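Side-chain contacts in D-mannose isomerase (Marinomonas mediterranea, PDB 5X32), which catalyses the reversible isomerisation of D-mannose to D-fructose and, less efficiently, acts on D-lyxose: residues 250-255 with 280-285; 257-262 with 268-273; 263-268 with 385-390. One frame throughout, in Å; residues are numbered along the deposited sequence.

Interactions 1 and 2 join the same two helices, 249-265 and 271-286, at different heights of one antiparallel hairpin. Their centres lie about 14 Å apart, and interaction 2 is nearer the turn. Interaction 3 starts where helix 249-265 ends and reaches across to helix 379-390; its centre is about 9 Å from that of interaction 2 and about 18 Å from that of interaction 1. Glu268 belongs to the segments of both interactions 2 and 3, and Tyr271 packs on Asp263. Interaction 1 holds His251, a probable proton donor/acceptor, next to a bound phosphate. The side chain of Leu259 in interaction 2 is about 11 Å from that of His251.

Interaction 1: residues 250-255 with 280-285; sequences GHQTEW and DLAYKK. With PO4 (phosphate ion), chain C.
Ala282 meets helix 249-265 with a single methyl group, yet that methyl carries nearly all of the direct contact. Its CB lies 3.6 Å from Gln252 CB and 3.9 Å from Gln252 CG. Thr253 CG2 reaches the same methyl from the next residue, at 4.1 Å from Ala282 CB. No hydrogen bond crosses between the two helices. The small alanine lets them run close, with the CA atoms of Gln252 and Ala282 6.3 Å apart. Gln252 gives only the root of its chain to this contact. A bend at chi2 (-48°) turns the amide aside, and its NE2 is bonded to the carbonyl oxygens of Val219 and Gln248. Thr253 touches Ala282 with CG2, while its OG1 is hydrogen-bonded to Ser317 OG.

Away from Ala282, His251 meets a bound phosphate ion, probably from the crystallisation liquor. His251 NE2 gives a weak hydrogen bond to phosphate O1, 3.1 Å long and bent at 137°. The phosphorus sits off the ring edge, in the ring plane. Tyr113 and His178 also bond the phosphate. Glu254 OE1 lies 3.2 Å from phosphate O3. On the other ring nitrogen, ND1, His251 is bonded to Glu221, and its ring stacks with Trp312. His251 is probably a proton donor/acceptor. An inner helix bearing a probable active-site histidine and backed by an outer helix is typical of the (alpha/alpha)6 barrel of the N-acylglucosamine 2-epimerase family.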
loop_
_atom_site.group_PDB
_atom_site.type_symbol
_atom_site.label_atom_id
_atom_site.label_comp_id
_atom_site.label_asym_id
_atom_site.label_seq_id
_atom_site.Cartn_x
_atom_site.Cartn_y
_atom_site.Cartn_z
ATOM N N GLY A 250 8.696 5.997 -4.704
ATOM C CA GLY A 250 7.430 5.726 -4.055
ATOM C C GLY A 250 7.575 5.076 -2.699
ATOM O O GLY A 250 6.789 5.337 -1.790
ATOM N N HIS A 251 8.608 4.256 -2.543
ATOM C CA HIS A 251 8.844 3.612 -1.250
ATOM C C HIS A 251 9.574 4.540 -0.277
ATOM O O HIS A 251 9.388 4.446 0.935
ATOM C CB HIS A 251 9.623 2.313 -1.438
ATOM C CG HIS A 251 8.804 1.226 -2.055
ATOM N ND1 HIS A 251 9.358 0.180 -2.762
ATOM C CD2 HIS A 251 7.464 1.035 -2.088
ATOM C CE1 HIS A 251 8.394 -0.613 -3.196
ATOM N NE2 HIS A 251 7.235 -0.117 -2.798
ATOM N N GLN A 252 10.342 5.479 -0.806
ATOM C CA GLN A 252 10.960 6.489 0.041
ATOM C C GLN A 252 9.847 7.332 0.666
ATOM O O GLN A 252 9.805 7.531 1.888
ATOM C CB GLN A 252 11.918 7.384 -0.764
ATOM C CG GLN A 252 12.887 6.643 -1.684
ATOM C CD GLN A 252 13.587 5.487 -0.991
ATOM O OE1 GLN A 252 14.038 5.611 0.147
ATOM N NE2 GLN A 252 13.657 4.343 -1.672
ATOM N N THR A 253 8.929 7.810 -0.176
ATOM C CA THR A 253 7.883 8.721 0.303
ATOM C C THR A 253 6.854 7.964 1.122
ATOM O O THR A 253 6.303 8.493 2.100
ATOM C CB THR A 253 7.191 9.472 -0.864
ATOM O OG1 THR A 253 6.583 8.528 -1.755
ATOM C CG2 THR A 253 8.212 10.316 -1.644
ATOM N N GLU A 254 6.649 6.699 0.765
ATOM C CA GLU A 254 5.726 5.852 1.512
ATOM C C GLU A 254 6.286 5.688 2.919
ATOM O O GLU A 254 5.582 5.881 3.911
ATOM C CB GLU A 254 5.558 4.502 0.819
ATOM C CG GLU A 254 4.813 3.450 1.609
ATOM C CD GLU A 254 3.857 2.656 0.751
ATOM O OE1 GLU A 254 4.298 2.104 -0.287
ATOM O OE2 GLU A 254 2.672 2.557 1.134
ATOM N N TRP A 255 7.584 5.423 2.999
ATOM C CA TRP A 255 8.236 5.364 4.298
ATOM C C TRP A 255 8.155 6.672 5.083
ATOM O O TRP A 255 7.885 6.646 6.272
ATOM C CB TRP A 255 9.692 4.967 4.152
ATOM C CG TRP A 255 9.909 3.499 4.158
ATOM C CD1 TRP A 255 10.441 2.744 3.160
ATOM C CD2 TRP A 255 9.606 2.599 5.230
ATOM N NE1 TRP A 255 10.501 1.432 3.550
ATOM C CE2 TRP A 255 9.991 1.316 4.815
ATOM C CE3 TRP A 255 9.061 2.760 6.508
ATOM C CZ2 TRP A 255 9.837 0.188 5.627
ATOM C CZ3 TRP A 255 8.921 1.642 7.324
ATOM C CH2 TRP A 255 9.301 0.372 6.878
ATOM N N ASP A 280 12.514 14.688 0.663
ATOM C CA ASP A 280 13.200 15.739 -0.096
ATOM C C ASP A 280 14.053 15.123 -1.187
ATOM O O ASP A 280 13.987 15.531 -2.354
ATOM C CB ASP A 280 14.081 16.603 0.810
ATOM C CG ASP A 280 13.269 17.452 1.775
ATOM O OD1 ASP A 280 12.060 17.670 1.501
ATOM O OD2 ASP A 280 13.849 17.922 2.786
ATOM N N LEU A 281 14.834 14.124 -0.794
ATOM C CA LEU A 281 15.722 13.428 -1.713
ATOM C C LEU A 281 14.954 12.729 -2.847
ATOM O O LEU A 281 15.304 12.891 -4.029
ATOM C CB LEU A 281 16.584 12.431 -0.941
ATOM C CG LEU A 281 18.023 12.280 -1.423
ATOM C CD1 LEU A 281 18.617 13.627 -1.771
ATOM C CD2 LEU A 281 18.834 11.622 -0.348
ATOM N N ALA A 282 13.937 11.939 -2.489
ATOM C CA ALA A 282 13.158 11.196 -3.488
ATOM C C ALA A 282 12.486 12.142 -4.467
ATOM O O ALA A 282 12.698 12.051 -5.675
ATOM C CB ALA A 282 12.101 10.314 -2.823
ATOM N N TYR A 283 11.730 13.095 -3.938
ATOM C CA TYR A 283 11.001 14.011 -4.791
ATOM C C TYR A 283 11.971 14.756 -5.703
ATOM O O TYR A 283 11.757 14.824 -6.919
ATOM C CB TYR A 283 10.168 14.996 -3.962
ATOM C CG TYR A 283 9.306 15.936 -4.802
ATOM C CD1 TYR A 283 9.850 17.084 -5.394
ATOM C CD2 TYR A 283 7.953 15.677 -5.005
ATOM C CE1 TYR A 283 9.073 17.940 -6.156
ATOM C CE2 TYR A 283 7.162 16.525 -5.763
ATOM C CZ TYR A 283 7.723 17.657 -6.338
ATOM O OH TYR A 283 6.948 18.505 -7.100
ATOM N N LYS A 284 13.051 15.282 -5.141
ATOM C CA LYS A 284 13.964 16.047 -5.979
ATOM C C LYS A 284 14.561 15.179 -7.073
ATOM O O LYS A 284 14.683 15.623 -8.214
ATOM C CB LYS A 284 15.093 16.662 -5.155
ATOM C CG LYS A 284 16.139 17.330 -6.022
ATOM C CD LYS A 284 17.010 18.263 -5.212
ATOM C CE LYS A 284 17.149 17.781 -3.777
ATOM N NZ LYS A 284 18.048 18.680 -3.006
ATOM N N LYS A 285 14.878 13.925 -6.758
ATOM C CA LYS A 285 15.432 13.068 -7.797
ATOM C C LYS A 285 14.429 12.623 -8.863
ATOM O O LYS A 285 14.810 12.440 -10.019
ATOM C CB LYS A 285 16.098 11.830 -7.199
ATOM C CG LYS A 285 17.384 12.117 -6.428
ATOM C CD LYS A 285 18.083 10.809 -6.164
ATOM C CE LYS A 285 19.107 10.845 -5.077
ATOM N NZ LYS A 285 19.621 9.452 -4.895
HETATM P P PO4 C . 4.098 -1.651 -3.096
HETATM O O1 PO4 C . 5.253 -2.470 -2.561
HETATM O O2 PO4 C . 4.408 -1.225 -4.522
HETATM O O3 PO4 C . 3.832 -0.398 -2.278
HETATM O O4 PO4 C . 2.881 -2.539 -3.021
#

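Interaction 2: residues 257-262 with 268-273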
loop_
_atom_site.group_PDB
_atom_site.type_symbol
_atom_site.label_atom_id
_atom_site.label_comp_id
_atom_site.label_asym_id
_atom_site.label_seq_id
_atom_site.Cartn_x
_atom_site.Cartn_y
_atom_site.Cartn_z
ATOM N N LYS A 257 5.794 8.709 5.037
ATOM C CA LYS A 257 4.442 8.683 5.579
ATOM C C LYS A 257 4.345 7.774 6.805
ATOM O O LYS A 257 3.790 8.161 7.839
ATOM C CB LYS A 257 3.437 8.221 4.527
ATOM C CG LYS A 257 2.041 7.983 5.113
ATOM C CD LYS A 257 1.053 7.632 4.046
ATOM C CE LYS A 257 1.547 6.431 3.270
ATOM N NZ LYS A 257 1.040 5.127 3.760
ATOM N N LEU A 258 4.854 6.553 6.677
ATOM C CA LEU A 258 4.808 5.616 7.793
ATOM C C LEU A 258 5.524 6.190 9.037
ATOM O O LEU A 258 4.991 6.130 10.139
ATOM C CB LEU A 258 5.405 4.269 7.367
ATOM C CG LEU A 258 4.516 3.577 6.309
ATOM C CD1 LEU A 258 5.184 2.362 5.686
ATOM C CD2 LEU A 258 3.140 3.180 6.874
ATOM N N LEU A 259 6.694 6.789 8.855
ATOM C CA LEU A 259 7.414 7.415 9.966
ATOM C C LEU A 259 6.585 8.494 10.645
ATOM O O LEU A 259 6.585 8.587 11.863
ATOM C CB LEU A 259 8.726 8.037 9.500
ATOM C CG LEU A 259 9.709 7.025 8.913
ATOM C CD1 LEU A 259 11.050 7.682 8.549
ATOM C CD2 LEU A 259 9.875 5.795 9.799
ATOM N N LEU A 260 5.882 9.316 9.875
ATOM C CA LEU A 260 5.127 10.396 10.512
ATOM C C LEU A 260 3.906 9.821 11.240
ATOM O O LEU A 260 3.520 10.272 12.335
ATOM C CB LEU A 260 4.742 11.462 9.477
ATOM C CG LEU A 260 5.998 12.071 8.842
ATOM C CD1 LEU A 260 5.706 13.112 7.801
ATOM C CD2 LEU A 260 6.900 12.661 9.897
ATOM N N MET A 261 3.325 8.788 10.651
ATOM C CA MET A 261 2.214 8.100 11.279
ATOM C C MET A 261 2.649 7.448 12.620
ATOM O O MET A 261 1.919 7.486 13.607
ATOM C CB MET A 261 1.657 7.075 10.308
ATOM C CG MET A 261 0.857 7.667 9.160
ATOM S SD MET A 261 0.264 6.361 8.060
ATOM C CE MET A 261 -0.845 5.441 9.141
ATOM N N LEU A 262 3.847 6.882 12.651
ATOM C CA LEU A 262 4.400 6.317 13.869
ATOM C C LEU A 262 4.750 7.427 14.856
ATOM O O LEU A 262 4.599 7.279 16.059
ATOM C CB LEU A 262 5.644 5.508 13.544
ATOM C CG LEU A 262 5.363 4.102 13.042
ATOM C CD1 LEU A 262 6.673 3.433 12.714
ATOM C CD2 LEU A 262 4.570 3.303 14.066
ATOM N N GLU A 268 9.397 9.620 18.340
ATOM C CA GLU A 268 10.809 9.265 18.285
ATOM C C GLU A 268 11.535 10.384 17.546
ATOM O O GLU A 268 11.108 10.776 16.455
ATOM C CB GLU A 268 11.015 7.934 17.569
ATOM C CG GLU A 268 11.984 6.995 18.258
ATOM C CD GLU A 268 11.315 6.178 19.352
ATOM O OE1 GLU A 268 10.346 5.448 19.056
ATOM O OE2 GLU A 268 11.749 6.266 20.514
ATOM N N ASN A 269 12.629 10.895 18.111
ATOM C CA ASN A 269 13.162 12.160 17.626
ATOM C C ASN A 269 13.851 12.089 16.246
ATOM O O ASN A 269 14.168 13.131 15.668
ATOM C CB ASN A 269 14.101 12.809 18.669
ATOM C CG ASN A 269 15.377 12.014 18.934
ATOM O OD1 ASN A 269 15.787 11.165 18.135
ATOM N ND2 ASN A 269 16.050 12.342 20.042
ATOM N N TRP A 270 14.078 10.892 15.710
ATOM C CA TRP A 270 14.642 10.776 14.358
ATOM C C TRP A 270 13.567 10.635 13.258
ATOM O O TRP A 270 13.868 10.769 12.065
ATOM C CB TRP A 270 15.606 9.586 14.269
ATOM C CG TRP A 270 14.953 8.230 14.450
ATOM C CD1 TRP A 270 14.761 7.575 15.623
ATOM C CD2 TRP A 270 14.434 7.364 13.421
ATOM N NE1 TRP A 270 14.148 6.366 15.402
ATOM C CE2 TRP A 270 13.939 6.211 14.058
ATOM C CE3 TRP A 270 14.331 7.457 12.030
ATOM C CZ2 TRP A 270 13.355 5.154 13.352
ATOM C CZ3 TRP A 270 13.740 6.403 11.332
ATOM C CH2 TRP A 270 13.267 5.271 11.996
ATOM N N TYR A 271 12.320 10.382 13.660
ATOM C CA TYR A 271 11.233 10.155 12.702
ATOM C C TYR A 271 11.090 11.297 11.696
ATOM O O TYR A 271 11.202 11.089 10.481
ATOM C CB TYR A 271 9.914 9.958 13.435
ATOM C CG TYR A 271 9.732 8.575 13.993
ATOM C CD1 TYR A 271 10.631 7.560 13.693
ATOM C CD2 TYR A 271 8.657 8.275 14.828
ATOM C CE1 TYR A 271 10.457 6.286 14.206
ATOM C CE2 TYR A 271 8.477 7.011 15.341
ATOM C CZ TYR A 271 9.383 6.019 15.031
ATOM O OH TYR A 271 9.225 4.752 15.544
ATOM N N LEU A 272 10.855 12.505 12.207
ATOM C CA LEU A 272 10.604 13.649 11.339
ATOM C C LEU A 272 11.808 14.038 10.483
ATOM O O LEU A 272 11.636 14.284 9.300
ATOM C CB LEU A 272 10.129 14.847 12.157
ATOM C CG LEU A 272 9.769 16.063 11.317
ATOM C CD1 LEU A 272 8.656 15.686 10.349
ATOM C CD2 LEU A 272 9.304 17.186 12.216
ATOM N N PRO A 273 13.028 14.115 11.063
ATOM C CA PRO A 273 14.141 14.404 10.151
ATOM C C PRO A 273 14.346 13.332 9.071
ATOM O O PRO A 273 14.750 13.662 7.952
ATOM C CB PRO A 273 15.355 14.468 11.081
ATOM C CG PRO A 273 14.794 14.865 12.380
ATOM C CD PRO A 273 13.438 14.250 12.474
#
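With CG anti to the carbonyl carbon (chi1 -80°), Tyr271 lays its ring along the end of helix 249-265, against Leu259 and Leu262. Leu272 takes another rotamer: its CG is anti to the backbone N (chi1 -177°), which brings CD1 round to Leu260. The two segments form the turn end of an antiparallel helical hairpin, a building unit of the (alpha/alpha)6 barrel. All the contacts across it are apolar or van der Waals.

Tyr271 covers the most surface. Its CE2 is 3.7 Å from Leu262 CB, and the two side chains meet at a slant. The same ring passes the backbone of Leu259, with Tyr271 CD2 3.6 Å from Leu259 O. No hydrogen bond is made there. The ring is also enclosed from its own segment. Glu268 CB lies over the centre of one face, 3.4 Å above the plane of the Tyr271 ring. The CD1 edge of Tyr271 points at the face of the Trp270 indole, over its centre. Replacing Tyr271 by an alanine would remove the ring and is likely to open a gap beside Leu262 and take the cover from one face of the Trp270 indole.

Leu259 and Trp270 meet at about a right angle. Leu259 CD1 lies near Trp270 CZ3 and Leu259 CD2 near Trp270 CH2, both at 4.1 Å. The indole lies on Lys204 and Gln208 of helix 193-212. Leu260 also packs on Leu323 and Leu324 of helix 311-328, and Leu272 on Ala327. Between these two leucines, Leu260 CD2 lies 3.5 Å from Leu272 CD1.

Interaction 3: residues 263-268 with 385-390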
loop_
_atom_site.group_PDB
_atom_site.type_symbol
_atom_site.label_atom_id
_atom_site.label_comp_id
_atom_site.label_asym_id
_atom_site.label_seq_id
_atom_site.Cartn_x
_atom_site.Cartn_y
_atom_site.Cartn_z
ATOM N N ASP A 263 5.197 8.559 14.333
ATOM C CA ASP A 263 5.597 9.676 15.167
ATOM C C ASP A 263 4.390 10.273 15.875
ATOM O O ASP A 263 4.551 10.976 16.878
ATOM C CB ASP A 263 6.326 10.745 14.353
ATOM C CG ASP A 263 7.114 11.694 15.228
ATOM O OD1 ASP A 263 7.272 11.390 16.431
ATOM O OD2 ASP A 263 7.617 12.710 14.708
ATOM N N LYS A 264 3.179 10.037 15.365
ATOM C CA LYS A 264 2.048 10.558 16.124
ATOM C C LYS A 264 1.565 9.520 17.123
ATOM O O LYS A 264 1.019 9.869 18.165
ATOM C CB LYS A 264 0.896 10.953 15.189
ATOM C CG LYS A 264 -0.569 10.696 15.688
ATOM C CD LYS A 264 -1.046 11.348 17.003
ATOM C CE LYS A 264 -2.575 11.314 17.100
ATOM N NZ LYS A 264 -3.130 9.886 17.024
ATOM N N ARG A 265 1.856 8.252 16.884
ATOM C CA ARG A 265 1.404 7.231 17.819
ATOM C C ARG A 265 2.380 7.036 18.964
ATOM O O ARG A 265 1.999 7.058 20.133
ATOM C CB ARG A 265 1.167 5.912 17.087
ATOM C CG ARG A 265 0.334 6.106 15.860
ATOM C CD ARG A 265 -0.133 4.813 15.222
ATOM N NE ARG A 265 -0.747 5.088 13.930
ATOM C CZ ARG A 265 -1.893 5.736 13.754
ATOM N NH1 ARG A 265 -2.578 6.186 14.796
ATOM N NH2 ARG A 265 -2.361 5.934 12.529
ATOM N N SER A 266 3.649 6.876 18.629
ATOM C CA SER A 266 4.666 6.624 19.630
ATOM C C SER A 266 5.938 7.338 19.188
ATOM O O SER A 266 6.782 6.749 18.506
ATOM C CB SER A 266 4.862 5.109 19.784
ATOM O OG SER A 266 5.902 4.769 20.678
ATOM N N PRO A 267 6.057 8.630 19.549
ATOM C CA PRO A 267 7.084 9.562 19.041
ATOM C C PRO A 267 8.536 9.118 19.217
ATOM O O PRO A 267 8.857 8.355 20.116
ATOM C CB PRO A 267 6.834 10.844 19.834
ATOM C CG PRO A 267 5.487 10.717 20.438
ATOM C CD PRO A 267 5.117 9.270 20.490
ATOM N N GLU A 268 9.397 9.620 18.340
ATOM C CA GLU A 268 10.809 9.265 18.285
ATOM C C GLU A 268 11.535 10.384 17.546
ATOM O O GLU A 268 11.108 10.776 16.455
ATOM C CB GLU A 268 11.015 7.934 17.569
ATOM C CG GLU A 268 11.984 6.995 18.258
ATOM C CD GLU A 268 11.315 6.178 19.352
ATOM O OE1 GLU A 268 10.346 5.448 19.056
ATOM O OE2 GLU A 268 11.749 6.266 20.514
ATOM N N CYS A 385 -5.907 9.542 0.360
ATOM C CA CYS A 385 -6.936 10.533 0.634
ATOM C C CYS A 385 -7.439 10.423 2.081
ATOM O O CYS A 385 -7.572 11.444 2.761
ATOM C CB CYS A 385 -8.098 10.382 -0.330
ATOM S SG CYS A 385 -7.731 10.766 -2.051
ATOM N N TYR A 386 -7.684 9.195 2.553
ATOM C CA TYR A 386 -8.189 8.937 3.914
ATOM C C TYR A 386 -7.260 9.483 4.982
ATOM O O TYR A 386 -7.718 10.068 5.987
ATOM C CB TYR A 386 -8.399 7.437 4.145
ATOM C CG TYR A 386 -9.661 6.854 3.525
ATOM C CD1 TYR A 386 -10.888 7.513 3.601
ATOM C CD2 TYR A 386 -9.609 5.651 2.832
ATOM C CE1 TYR A 386 -12.037 6.962 3.020
ATOM C CE2 TYR A 386 -10.728 5.113 2.245
ATOM C CZ TYR A 386 -11.936 5.766 2.343
ATOM O OH TYR A 386 -13.021 5.196 1.754
ATOM N N GLU A 387 -5.955 9.303 4.777
ATOM C CA GLU A 387 -5.043 9.776 5.792
ATOM C C GLU A 387 -4.888 11.286 5.755
ATOM O O GLU A 387 -4.761 11.898 6.818
ATOM C CB GLU A 387 -3.678 9.102 5.692
ATOM C CG GLU A 387 -2.941 9.282 7.000
ATOM C CD GLU A 387 -2.805 7.982 7.739
ATOM O OE1 GLU A 387 -3.292 6.947 7.228
ATOM O OE2 GLU A 387 -2.322 8.017 8.891
ATOM N N VAL A 388 -4.971 11.909 4.578
ATOM C CA VAL A 388 -4.991 13.366 4.600
ATOM C C VAL A 388 -6.256 13.807 5.351
ATOM O O VAL A 388 -6.213 14.751 6.149
ATOM C CB VAL A 388 -4.966 13.964 3.209
ATOM C CG1 VAL A 388 -5.127 15.477 3.288
ATOM C CG2 VAL A 388 -3.672 13.590 2.509
ATOM N N LEU A 389 -7.361 13.092 5.112
ATOM C CA LEU A 389 -8.656 13.402 5.710
ATOM C C LEU A 389 -8.631 13.355 7.235
ATOM O O LEU A 389 -9.334 14.119 7.887
ATOM C CB LEU A 389 -9.730 12.437 5.191
ATOM C CG LEU A 389 -10.627 12.894 4.040
ATOM C CD1 LEU A 389 -11.535 11.761 3.588
ATOM C CD2 LEU A 389 -11.433 14.121 4.458
ATOM N N LYS A 390 -7.873 12.427 7.809
ATOM C CA LYS A 390 -7.787 12.377 9.269
ATOM C C LYS A 390 -7.246 13.709 9.823
ATOM O O LYS A 390 -7.717 14.203 10.848
ATOM C CB LYS A 390 -6.902 11.211 9.737
ATOM C CG LYS A 390 -7.488 9.838 9.456
ATOM C CD LYS A 390 -6.576 8.711 9.929
ATOM C CE LYS A 390 -6.090 8.928 11.363
ATOM N NZ LYS A 390 -5.230 7.801 11.838
#
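Arg265 and Glu387 reach for each other from opposite directions, while Lys390 crosses the arginine at about a right angle. The three charged ends gather without a hydrogen bond or salt bridge between the segments. Arg265 NH2 is 4.2 Å from Glu387 OE2, beyond salt-bridge range. The guanidinium and carboxylate planes are turned 72° apart, so the two groups do not pair side by side. Lys390 NZ stands at the guanidinium edge, in its plane, 3.5 Å from Arg265 NH2. Both groups are donors, so no hydrogen bond forms, and both are normally positive. Glu387 OE2 is 4.1 Å from Lys390 NZ and probably offsets part of that charge.

Arg265 is extended from CG to NE and reaches across to helix 379-390. Lys390 is bent at chi3 (49°), which brings NZ close to Arg265 NH2. The other nitrogen of Arg265, NH1, has a salt bridge to Asp188, and this probably steadies the guanidinium. Beyond Arg265 the chain leaves the helix at Ser266. A weak hydrogen bond from Glu268 N to Asp263 OD1, 3.4 Å long, spans the turn.

This is a surface contact. Helices 249-265 and 379-390 each carry a probable active-site histidine near their start, His251 and His380, and meet here by their last turns. Such roughly parallel helices, with the active site at their starting ends, are typical of the inner ring of an (alpha/alpha)6 barrel.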